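Local coordinates for acyl carrier protein (PDB 5ZWT) that probably carries growing acyl chains on a phosphopantetheine arm during fatty acid biosynthesis, at residues K25-V33 with E64-A72. The protein carries 1 engineered substitution. Sequence-based numbering, arbitrary orientation.
Sequences KVTPESHFV and EKIQSIPDA
The Phe32 ring lies with one face over the peptide between Gln67 and Ser68: Ser68 N sits 3.7 Å from Phe32 CE2, toward the rim. Ile66 O and Ile69 N approach the same ring obliquely, while Ile66 CG2 and Ile69 CG1 meet Phe32 CE2 and CE1 respectively. The His31 ring takes Ser68 CB over one face in a CH-pi contact, 4.0 Å from that carbon to the ring centroid. The neighbouring rings thus both pack on Ser68, His31 on its side chain and Phe32 on its backbone. Two backbone hydrogen bonds join 25-33 to 64-72 and bridge His31 with Ser68. Ile69 N gives one to Ser30 O (2.8 Å), nearly in line with the carbonyl. Phe32 N gives the other to Gln67 O (2.9 Å); this donor lies 31° out of the plane of the Gln67 carbonyl. In this small helical carrier fold, the single bridge ties the long loop between helices 3-16 and 40-53 to the start of helix 69-78. Ser68 N-caps that helix; its OG, set between the backbone N and the carbonyl carbon (chi1 70°), accepts from Asp71 N, and Asp71 OD2 in turn receives Gln67 N through its anti lone pair. The Ile69 and Val26 side chains cross at about a right angle, Ile69 CD1 touching Val26 CG1 at 3.6 Å, while the CG2 branch of Ile69 lies against Pro28 O. Val26 also rests on Leu12 and Val15 of helix 3-16, and Phe32 on Val43 and Val46 of helix 40-53. The type I turn from Thr27 to Ser30 is braced from within, Ser30 OG accepting a nearly straight bond from Thr27 N (2.7 Å) and Thr27 OG1 closing an ST turn with Glu29 N.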
loop_
_atom_site.group_PDB
_atom_site.type_symbol
_atom_site.label_atom_id
_atom_site.label_comp_id
_atom_site.label_asym_id
_atom_site.label_seq_id
_atom_site.Cartn_x
_atom_site.Cartn_y
_atom_site.Cartn_z
ATOM N N LYS A 25 1.629 -21.238 -8.320
ATOM C CA LYS A 25 1.005 -20.898 -9.600
ATOM C C LYS A 25 0.430 -19.486 -9.662
ATOM O O LYS A 25 0.011 -19.054 -10.746
ATOM C CB LYS A 25 -0.105 -21.894 -9.932
ATOM C CG LYS A 25 0.309 -23.347 -9.845
ATOM C CD LYS A 25 -0.826 -24.244 -10.295
ATOM C CE LYS A 25 -1.138 -23.993 -11.759
ATOM N NZ LYS A 25 -0.104 -24.564 -12.672
ATOM N N VAL A 26 0.421 -18.759 -8.547
ATOM C CA VAL A 26 -0.262 -17.470 -8.433
ATOM C C VAL A 26 0.592 -16.360 -9.045
ATOM O O VAL A 26 1.709 -16.124 -8.594
ATOM C CB VAL A 26 -0.556 -17.185 -6.950
ATOM C CG1 VAL A 26 -1.072 -15.768 -6.732
ATOM C CG2 VAL A 26 -1.556 -18.205 -6.407
ATOM N N THR A 27 0.037 -15.615 -10.001
ATOM C CA THR A 27 0.653 -14.410 -10.547
ATOM C C THR A 27 -0.329 -13.260 -10.429
ATOM O O THR A 27 -1.498 -13.461 -10.089
ATOM C CB THR A 27 1.051 -14.572 -12.024
ATOM O OG1 THR A 27 -0.122 -14.550 -12.854
ATOM C CG2 THR A 27 1.762 -15.865 -12.244
ATOM N N PRO A 28 0.115 -12.025 -10.694
ATOM C CA PRO A 28 -0.841 -10.903 -10.766
ATOM C C PRO A 28 -1.947 -11.063 -11.812
ATOM O O PRO A 28 -2.900 -10.274 -11.784
ATOM C CB PRO A 28 0.044 -9.699 -11.101
ATOM C CG PRO A 28 1.430 -10.088 -10.691
ATOM C CD PRO A 28 1.516 -11.567 -10.583
ATOM N N GLU A 29 -1.879 -12.051 -12.706
ATOM C CA GLU A 29 -2.936 -12.258 -13.690
ATOM C C GLU A 29 -3.714 -13.554 -13.490
ATOM O O GLU A 29 -4.489 -13.931 -14.372
ATOM C CB GLU A 29 -2.365 -12.208 -15.114
ATOM C CG GLU A 29 -1.363 -11.071 -15.290
ATOM C CD GLU A 29 -2.053 -9.788 -15.726
ATOM O OE1 GLU A 29 -1.411 -8.713 -15.724
ATOM O OE2 GLU A 29 -3.280 -9.841 -15.967
ATOM N N SER A 30 -3.564 -14.226 -12.352
ATOM C CA SER A 30 -4.200 -15.527 -12.179
ATOM C C SER A 30 -5.716 -15.393 -12.171
ATOM O O SER A 30 -6.276 -14.537 -11.471
ATOM C CB SER A 30 -3.723 -16.187 -10.881
ATOM O OG SER A 30 -2.348 -16.515 -10.981
ATOM N N HIS A 31 -6.370 -16.235 -12.964
ATOM C CA HIS A 31 -7.816 -16.387 -12.935
ATOM C C HIS A 31 -8.154 -17.513 -11.979
ATOM O O HIS A 31 -7.556 -18.593 -12.045
ATOM C CB HIS A 31 -8.376 -16.696 -14.328
ATOM C CG HIS A 31 -8.312 -15.542 -15.284
ATOM N ND1 HIS A 31 -9.442 -14.950 -15.809
ATOM C CD2 HIS A 31 -7.259 -14.894 -15.837
ATOM C CE1 HIS A 31 -9.088 -13.974 -16.627
ATOM N NE2 HIS A 31 -7.769 -13.922 -16.665
ATOM N N PHE A 32 -9.119 -17.262 -11.088
ATOM C CA PHE A 32 -9.347 -18.202 -10.000
ATOM C C PHE A 32 -9.655 -19.596 -10.533
ATOM O O PHE A 32 -9.086 -20.586 -10.062
ATOM C CB PHE A 32 -10.477 -17.698 -9.102
ATOM C CG PHE A 32 -10.157 -16.412 -8.377
ATOM C CD1 PHE A 32 -8.849 -16.059 -8.104
ATOM C CD2 PHE A 32 -11.178 -15.571 -7.958
ATOM C CE1 PHE A 32 -8.548 -14.871 -7.443
ATOM C CE2 PHE A 32 -10.887 -14.394 -7.274
ATOM C CZ PHE A 32 -9.568 -14.046 -7.021
ATOM N N VAL A 33 -10.486 -19.691 -11.567
ATOM C CA VAL A 33 -10.929 -20.994 -12.057
ATOM C C VAL A 33 -9.966 -21.569 -13.089
ATOM O O VAL A 33 -9.435 -22.669 -12.905
ATOM C CB VAL A 33 -12.350 -20.877 -12.646
ATOM C CG1 VAL A 33 -12.797 -22.222 -13.194
ATOM C CG2 VAL A 33 -13.330 -20.387 -11.610
ATOM N N GLU A 64 -19.528 -10.859 -7.278
ATOM C CA GLU A 64 -19.713 -11.829 -8.356
ATOM C C GLU A 64 -18.780 -11.568 -9.531
ATOM O O GLU A 64 -18.421 -12.503 -10.254
ATOM C CB GLU A 64 -21.163 -11.805 -8.862
ATOM C CG GLU A 64 -22.250 -12.095 -7.831
ATOM C CD GLU A 64 -23.665 -11.893 -8.386
ATOM O OE1 GLU A 64 -23.805 -11.370 -9.512
ATOM O OE2 GLU A 64 -24.637 -12.250 -7.687
ATOM N N LYS A 65 -18.383 -10.314 -9.742
ATOM C CA LYS A 65 -17.512 -9.984 -10.860
ATOM C C LYS A 65 -16.052 -10.335 -10.605
ATOM O O LYS A 65 -15.269 -10.388 -11.559
ATOM C CB LYS A 65 -17.639 -8.496 -11.192
ATOM N N ILE A 66 -15.674 -10.593 -9.352
ATOM C CA ILE A 66 -14.282 -10.847 -8.979
ATOM C C ILE A 66 -13.969 -12.312 -9.273
ATOM O O ILE A 66 -14.307 -13.198 -8.487
ATOM C CB ILE A 66 -14.022 -10.501 -7.510
ATOM C CG1 ILE A 66 -14.430 -9.047 -7.211
ATOM C CG2 ILE A 66 -12.573 -10.715 -7.184
ATOM C CD1 ILE A 66 -14.053 -8.545 -5.816
ATOM N N GLN A 67 -13.289 -12.578 -10.395
ATOM C CA GLN A 67 -12.951 -13.944 -10.783
ATOM C C GLN A 67 -11.464 -14.130 -11.073
ATOM O O GLN A 67 -11.061 -15.189 -11.571
ATOM C CB GLN A 67 -13.774 -14.375 -12.006
ATOM C CG GLN A 67 -15.272 -14.461 -11.763
ATOM C CD GLN A 67 -15.631 -15.576 -10.796
ATOM O OE1 GLN A 67 -14.938 -16.593 -10.721
ATOM N NE2 GLN A 67 -16.745 -15.412 -10.081
ATOM N N SER A 68 -10.644 -13.135 -10.785
ATOM C CA SER A 68 -9.219 -13.203 -11.059
ATOM C C SER A 68 -8.543 -12.201 -10.145
ATOM O O SER A 68 -9.196 -11.329 -9.562
ATOM C CB SER A 68 -8.921 -12.875 -12.520
ATOM O OG SER A 68 -9.160 -11.487 -12.753
ATOM N N ILE A 69 -7.222 -12.298 -10.057
ATOM C CA ILE A 69 -6.488 -11.321 -9.258
ATOM C C ILE A 69 -6.579 -9.928 -9.878
ATOM O O ILE A 69 -6.757 -8.953 -9.129
ATOM C CB ILE A 69 -5.044 -11.786 -9.009
ATOM C CG1 ILE A 69 -5.100 -13.005 -8.058
ATOM C CG2 ILE A 69 -4.190 -10.654 -8.442
ATOM C CD1 ILE A 69 -3.754 -13.419 -7.494
ATOM N N PRO A 70 -6.481 -9.755 -11.207
ATOM C CA PRO A 70 -6.757 -8.413 -11.753
ATOM C C PRO A 70 -8.136 -7.886 -11.374
ATOM O O PRO A 70 -8.262 -6.708 -11.027
ATOM C CB PRO A 70 -6.603 -8.609 -13.269
ATOM C CG PRO A 70 -5.652 -9.745 -13.411
ATOM C CD PRO A 70 -5.884 -10.646 -12.217
ATOM N N ASP A 71 -9.173 -8.727 -11.399
ATOM C CA ASP A 71 -10.501 -8.255 -11.002
ATOM C C ASP A 71 -10.479 -7.724 -9.575
ATOM O O ASP A 71 -11.020 -6.646 -9.286
ATOM C CB ASP A 71 -11.554 -9.372 -11.120
ATOM C CG ASP A 71 -11.844 -9.791 -12.555
ATOM O OD1 ASP A 71 -11.526 -9.019 -13.496
ATOM O OD2 ASP A 71 -12.461 -10.877 -12.733
ATOM N N ALA A 72 -9.846 -8.470 -8.663
ATOM C CA ALA A 72 -9.795 -8.058 -7.265
ATOM C C ALA A 72 -9.001 -6.777 -7.082
ATOM O O ALA A 72 -9.435 -5.872 -6.359
ATOM C CB ALA A 72 -9.174 -9.162 -6.403
#